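Local coordinates for rhodanese-like domain-containing protein (Rhodopseudomonas palustris, PDB 2HHG), which is of uncertain function but belongs to the rhodanese-like family and may therefore have thiosulfate-cyanide sulfurtransferase activity, at residues G66-W71 with A100-T105; E22-A27 with K88-C93. All coordinates share one frame; numbering follows the deposited sequence.

From the N terminus, the chain lays down strand 22-24 at one border of the parallel sheet and turns into helix 26-34, passes through 66-71 at the start of helix 68-72, returns through the inner strand 88-92 and enters helix 97-109. Contact 2 closes a loop of 60 residues by joining 22-27 to 88-93; contact 1 closes one of 28 residues by joining 66-71 to 100-105. Their segments alternate, so the two loops cross. Contact 2 ties the border strand to an inner strand, while contact 1 packs two helices together. Phe91 links them: its CE1 meets Leu68 CD1 at 3.7 Å, and its ring also packs on Ala103.

Contact 1 of 2, residues G66-W71 with A100-T105; sequences GMLEFW and ALAAKT
Leu68 and Ala102 bring together two helices of the rhodanese-like alpha/beta fold, 68-72 and 97-109, and Glu69 with Thr105 completes the contact. Leu68 points toward the partner helix and sends its CG anti to the backbone N (chi1 -169°), which carries the CD2 methyl up to Ala102. There CD2 lies 3.8 Å from Ala102 CB, methyl against methyl, and 3.5 Å from Ala102 O. The small alanine side chain probably helps the helices come this near, and it also rests on Ile45, in a loop. Glu69 starts out along the flank of its helix, but a bend at chi2 (91°) turns the carboxylate back toward the neighbour. Its chain crosses the Thr105 side chain at about a right angle. The Thr105 methyl CG2, anti to its own backbone N, faces this bend: it stands 3.8 Å from Glu69 CG. No hydrogen bond spans the two segments, so the helices meet here through van der Waals packing, with the leucine-alanine pair buried and the glutamate-threonine pair nearer solvent. At that outer edge, Glu69 OE2 ends 3.6 Å from Thr105 CG2.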
loop_
_atom_site.group_PDB
_atom_site.type_symbol
_atom_site.label_atom_id
_atom_site.label_comp_id
_atom_site.label_asym_id
_atom_site.label_seq_id
_atom_site.Cartn_x
_atom_site.Cartn_y
_atom_site.Cartn_z
ATOM N N GLY A 66 -6.271 1.101 -7.991
ATOM C CA GLY A 66 -7.593 1.234 -8.584
ATOM C C GLY A 66 -8.413 -0.040 -8.630
ATOM O O GLY A 66 -9.620 0.021 -8.870
HETATM N N MSE A 67 -7.768 -1.183 -8.392
HETATM C CA MSE A 67 -8.441 -2.487 -8.358
HETATM C C MSE A 67 -8.662 -3.020 -6.950
HETATM O O MSE A 67 -9.301 -4.067 -6.774
HETATM C CB MSE A 67 -7.604 -3.510 -9.115
HETATM C CG MSE A 67 -7.602 -3.269 -10.591
HETATM SE SE MSE A 67 -6.731 -4.669 -11.545
HETATM C CE MSE A 67 -6.683 -3.781 -13.276
ATOM N N LEU A 68 -8.138 -2.316 -5.952
ATOM C CA LEU A 68 -8.022 -2.859 -4.600
ATOM C C LEU A 68 -9.328 -3.408 -4.037
ATOM O O LEU A 68 -9.380 -4.551 -3.570
ATOM C CB LEU A 68 -7.456 -1.794 -3.665
ATOM C CG LEU A 68 -7.020 -2.238 -2.272
ATOM C CD1 LEU A 68 -5.856 -3.228 -2.364
ATOM C CD2 LEU A 68 -6.649 -1.027 -1.429
ATOM N N GLU A 69 -10.383 -2.603 -4.091
ATOM C CA GLU A 69 -11.656 -3.000 -3.488
ATOM C C GLU A 69 -12.209 -4.259 -4.137
ATOM O O GLU A 69 -12.794 -5.112 -3.464
ATOM C CB GLU A 69 -12.683 -1.867 -3.583
ATOM C CG GLU A 69 -12.246 -0.561 -2.912
ATOM C CD GLU A 69 -11.508 0.409 -3.833
ATOM O OE1 GLU A 69 -10.875 -0.028 -4.813
ATOM O OE2 GLU A 69 -11.556 1.622 -3.561
ATOM N N PHE A 70 -12.005 -4.361 -5.449
ATOM C CA PHE A 70 -12.502 -5.468 -6.255
ATOM C C PHE A 70 -11.755 -6.766 -6.016
ATOM O O PHE A 70 -12.309 -7.845 -6.234
ATOM C CB PHE A 70 -12.470 -5.071 -7.728
ATOM C CG PHE A 70 -13.358 -3.914 -8.012
ATOM C CD1 PHE A 70 -14.702 -4.117 -8.286
ATOM C CD2 PHE A 70 -12.881 -2.617 -7.909
ATOM C CE1 PHE A 70 -15.552 -3.042 -8.486
ATOM C CE2 PHE A 70 -13.724 -1.540 -8.105
ATOM C CZ PHE A 70 -15.056 -1.750 -8.404
ATOM N N TRP A 71 -10.505 -6.667 -5.575
ATOM C CA TRP A 71 -9.721 -7.854 -5.245
ATOM C C TRP A 71 -9.842 -8.221 -3.766
ATOM O O TRP A 71 -9.751 -9.393 -3.418
ATOM C CB TRP A 71 -8.260 -7.655 -5.655
ATOM C CG TRP A 71 -8.025 -7.700 -7.145
ATOM C CD1 TRP A 71 -8.954 -7.554 -8.145
ATOM C CD2 TRP A 71 -6.768 -7.888 -7.796
ATOM N NE1 TRP A 71 -8.350 -7.658 -9.377
ATOM C CE2 TRP A 71 -7.008 -7.856 -9.187
ATOM C CE3 TRP A 71 -5.462 -8.098 -7.339
ATOM C CZ2 TRP A 71 -5.986 -8.019 -10.120
ATOM C CZ3 TRP A 71 -4.449 -8.250 -8.271
ATOM C CH2 TRP A 71 -4.720 -8.215 -9.644
ATOM N N ALA A 100 -1.086 5.303 1.709
ATOM C CA ALA A 100 -1.847 5.728 2.886
ATOM C C ALA A 100 -3.340 5.656 2.575
ATOM O O ALA A 100 -4.132 5.142 3.371
ATOM C CB ALA A 100 -1.454 7.128 3.321
ATOM N N LEU A 101 -3.731 6.166 1.409
ATOM C CA LEU A 101 -5.137 6.107 1.011
ATOM C C LEU A 101 -5.600 4.668 0.845
ATOM O O LEU A 101 -6.692 4.316 1.271
ATOM C CB LEU A 101 -5.395 6.902 -0.271
ATOM C CG LEU A 101 -5.036 8.388 -0.252
ATOM C CD1 LEU A 101 -5.554 9.032 -1.520
ATOM C CD2 LEU A 101 -5.584 9.104 0.985
ATOM N N ALA A 102 -4.756 3.828 0.250
ATOM C CA ALA A 102 -5.100 2.423 0.021
ATOM C C ALA A 102 -5.277 1.664 1.332
ATOM O O ALA A 102 -6.230 0.908 1.493
ATOM C CB ALA A 102 -4.052 1.746 -0.836
ATOM N N ALA A 103 -4.353 1.863 2.272
ATOM C CA ALA A 103 -4.458 1.231 3.588
ATOM C C ALA A 103 -5.734 1.663 4.301
ATOM O O ALA A 103 -6.428 0.837 4.892
ATOM C CB ALA A 103 -3.232 1.549 4.432
ATOM N N LYS A 104 -6.054 2.949 4.220
ATOM C CA LYS A 104 -7.278 3.455 4.825
ATOM C C LYS A 104 -8.525 2.840 4.175
ATOM O O LYS A 104 -9.452 2.434 4.876
ATOM C CB LYS A 104 -7.301 4.980 4.759
ATOM C CG LYS A 104 -8.545 5.637 5.363
ATOM C CD LYS A 104 -8.733 5.310 6.841
ATOM C CE LYS A 104 -9.715 6.266 7.505
ATOM N NZ LYS A 104 -11.038 6.331 6.839
ATOM N N THR A 105 -8.548 2.761 2.847
ATOM C CA THR A 105 -9.654 2.105 2.152
ATOM C C THR A 105 -9.822 0.658 2.621
ATOM O O THR A 105 -10.926 0.221 2.952
ATOM C CB THR A 105 -9.426 2.132 0.641
ATOM O OG1 THR A 105 -9.427 3.493 0.195
ATOM C CG2 THR A 105 -10.504 1.344 -0.101
#

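Contact 2 of 2, residues E22-A27 with K88-C93; sequences ETLTTA and KFVFYC
Glu22 and Lys88 form a salt bridge across the parallel sheet of the rhodanese-like fold, between strands that are not neighbours: strand 114-117 runs between 22-24 and 88-92. Backbone hydrogen bonds of Glu22 and Leu24 go to His116 on that middle strand, leaving side chains to join the two segments. Lys88 NZ donates to Glu22 OE1 at 2.7 Å; OE1 accepts with its syn lone pair, on the side of the other carboxylate oxygen. A bend at chi3 (-83°) turns the end of the lysine toward the carboxylate, and the two side chains cross at about a right angle. The second oxygen is served through water: a water donates to Glu22 OE2 at 2.7 Å and accepts from Lys88 NZ at 3.0 Å. The direct bond and the water bridge together close a ring through both carboxylate oxygens, the water and NZ, which should restrain rotation of the carboxylate. A glutamine in place of this glutamate has no negative charge, and the Lys88 ammonium would probably be left without its ionic mate, held less firmly and freer to turn. Further along, Leu24 and Val90 point toward each other, while Val90 also packs on Ile117 of the intervening strand. After Leu24, Thr25 is the N-cap of helix 26-34, its OG1 bonded to Asp28 N. The apolar pair meets through single methyls, Leu24 CD2 and Val90 CG1, 4.0 Å apart.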
loop_
_atom_site.group_PDB
_atom_site.type_symbol
_atom_site.label_atom_id
_atom_site.label_comp_id
_atom_site.label_asym_id
_atom_site.label_seq_id
_atom_site.Cartn_x
_atom_site.Cartn_y
_atom_site.Cartn_z
ATOM N N GLU A 22 -1.471 2.594 10.616
ATOM C CA GLU A 22 -0.072 2.410 10.959
ATOM C C GLU A 22 0.823 2.847 9.809
ATOM O O GLU A 22 0.754 2.285 8.703
ATOM C CB GLU A 22 0.208 0.945 11.293
ATOM C CG GLU A 22 1.694 0.668 11.531
ATOM C CD GLU A 22 2.029 -0.785 11.824
ATOM O OE1 GLU A 22 1.111 -1.618 11.950
ATOM O OE2 GLU A 22 3.233 -1.085 11.939
ATOM N N THR A 23 1.672 3.836 10.073
ATOM C CA THR A 23 2.756 4.161 9.163
ATOM C C THR A 23 3.999 3.468 9.686
ATOM O O THR A 23 4.542 3.804 10.751
ATOM C CB THR A 23 2.984 5.674 9.007
ATOM O OG1 THR A 23 1.815 6.263 8.427
ATOM C CG2 THR A 23 4.163 5.948 8.079
ATOM N N LEU A 24 4.421 2.469 8.935
ATOM C CA LEU A 24 5.576 1.681 9.270
ATOM C C LEU A 24 6.798 2.412 8.726
ATOM O O LEU A 24 6.834 2.746 7.541
ATOM C CB LEU A 24 5.390 0.317 8.609
ATOM C CG LEU A 24 6.334 -0.848 8.826
ATOM C CD1 LEU A 24 6.416 -1.241 10.291
ATOM C CD2 LEU A 24 5.840 -2.013 7.981
ATOM N N THR A 25 7.792 2.687 9.574
ATOM C CA THR A 25 9.003 3.359 9.087
ATOM C C THR A 25 9.690 2.499 8.033
ATOM O O THR A 25 9.545 1.273 8.021
ATOM C CB THR A 25 10.028 3.683 10.196
ATOM O OG1 THR A 25 10.590 2.472 10.707
ATOM C CG2 THR A 25 9.398 4.489 11.324
ATOM N N THR A 26 10.431 3.146 7.145
ATOM C CA THR A 26 11.139 2.425 6.104
ATOM C C THR A 26 12.063 1.373 6.718
ATOM O O THR A 26 12.090 0.227 6.262
ATOM C CB THR A 26 11.922 3.388 5.210
ATOM O OG1 THR A 26 11.116 4.545 4.943
ATOM C CG2 THR A 26 12.289 2.717 3.908
ATOM N N ALA A 27 12.778 1.746 7.781
ATOM C CA ALA A 27 13.717 0.838 8.430
ATOM C C ALA A 27 13.003 -0.360 9.052
ATOM O O ALA A 27 13.472 -1.493 8.946
ATOM C CB ALA A 27 14.547 1.572 9.472
ATOM N N LYS A 88 -1.095 -9.499 8.421
ATOM C CA LYS A 88 -0.996 -8.050 8.319
ATOM C C LYS A 88 -0.680 -7.661 6.871
ATOM O O LYS A 88 0.226 -8.220 6.254
ATOM C CB LYS A 88 0.072 -7.495 9.275
ATOM C CG LYS A 88 0.243 -5.974 9.172
ATOM C CD LYS A 88 1.154 -5.379 10.244
ATOM C CE LYS A 88 0.398 -5.127 11.542
ATOM N NZ LYS A 88 1.169 -4.292 12.507
ATOM N N PHE A 89 -1.434 -6.698 6.346
ATOM C CA PHE A 89 -1.261 -6.221 4.975
ATOM C C PHE A 89 -0.554 -4.886 4.980
ATOM O O PHE A 89 -1.058 -3.909 5.538
ATOM C CB PHE A 89 -2.608 -6.148 4.255
ATOM C CG PHE A 89 -3.202 -7.493 4.007
ATOM C CD1 PHE A 89 -2.999 -8.146 2.801
ATOM C CD2 PHE A 89 -3.918 -8.146 5.006
ATOM C CE1 PHE A 89 -3.517 -9.414 2.585
ATOM C CE2 PHE A 89 -4.446 -9.413 4.799
ATOM C CZ PHE A 89 -4.239 -10.048 3.581
ATOM N N VAL A 90 0.633 -4.868 4.386
ATOM C CA VAL A 90 1.476 -3.691 4.329
ATOM C C VAL A 90 1.488 -3.187 2.890
ATOM O O VAL A 90 2.049 -3.836 2.006
ATOM C CB VAL A 90 2.907 -4.023 4.802
ATOM C CG1 VAL A 90 3.820 -2.806 4.669
ATOM C CG2 VAL A 90 2.891 -4.555 6.224
ATOM N N PHE A 91 0.876 -2.026 2.658
ATOM C CA PHE A 91 0.748 -1.473 1.311
ATOM C C PHE A 91 1.892 -0.531 1.022
ATOM O O PHE A 91 2.346 0.183 1.910
ATOM C CB PHE A 91 -0.585 -0.729 1.174
ATOM C CG PHE A 91 -1.785 -1.615 1.340
ATOM C CD1 PHE A 91 -2.338 -2.268 0.245
ATOM C CD2 PHE A 91 -2.353 -1.820 2.599
ATOM C CE1 PHE A 91 -3.436 -3.107 0.397
ATOM C CE2 PHE A 91 -3.449 -2.655 2.757
ATOM C CZ PHE A 91 -3.993 -3.297 1.652
ATOM N N TYR A 92 2.364 -0.522 -0.218
ATOM C CA TYR A 92 3.360 0.476 -0.603
ATOM C C TYR A 92 3.169 0.986 -2.017
ATOM O O TYR A 92 2.661 0.287 -2.889
ATOM C CB TYR A 92 4.797 -0.015 -0.380
ATOM C CG TYR A 92 5.339 -0.963 -1.423
ATOM C CD1 TYR A 92 6.153 -0.501 -2.454
ATOM C CD2 TYR A 92 5.075 -2.326 -1.352
ATOM C CE1 TYR A 92 6.669 -1.376 -3.411
ATOM C CE2 TYR A 92 5.594 -3.208 -2.300
ATOM C CZ TYR A 92 6.396 -2.724 -3.314
ATOM O OH TYR A 92 6.921 -3.598 -4.245
ATOM N N CYS A 93 3.581 2.230 -2.215
ATOM C CA CYS A 93 3.537 2.868 -3.519
ATOM C C CYS A 93 4.906 3.510 -3.749
ATOM O O CYS A 93 5.883 3.106 -3.115
ATOM C CB CYS A 93 2.396 3.893 -3.585
ATOM S SG CYS A 93 2.488 5.223 -2.341
HETATM O O HOH W 1 4.010 -3.515 12.834
#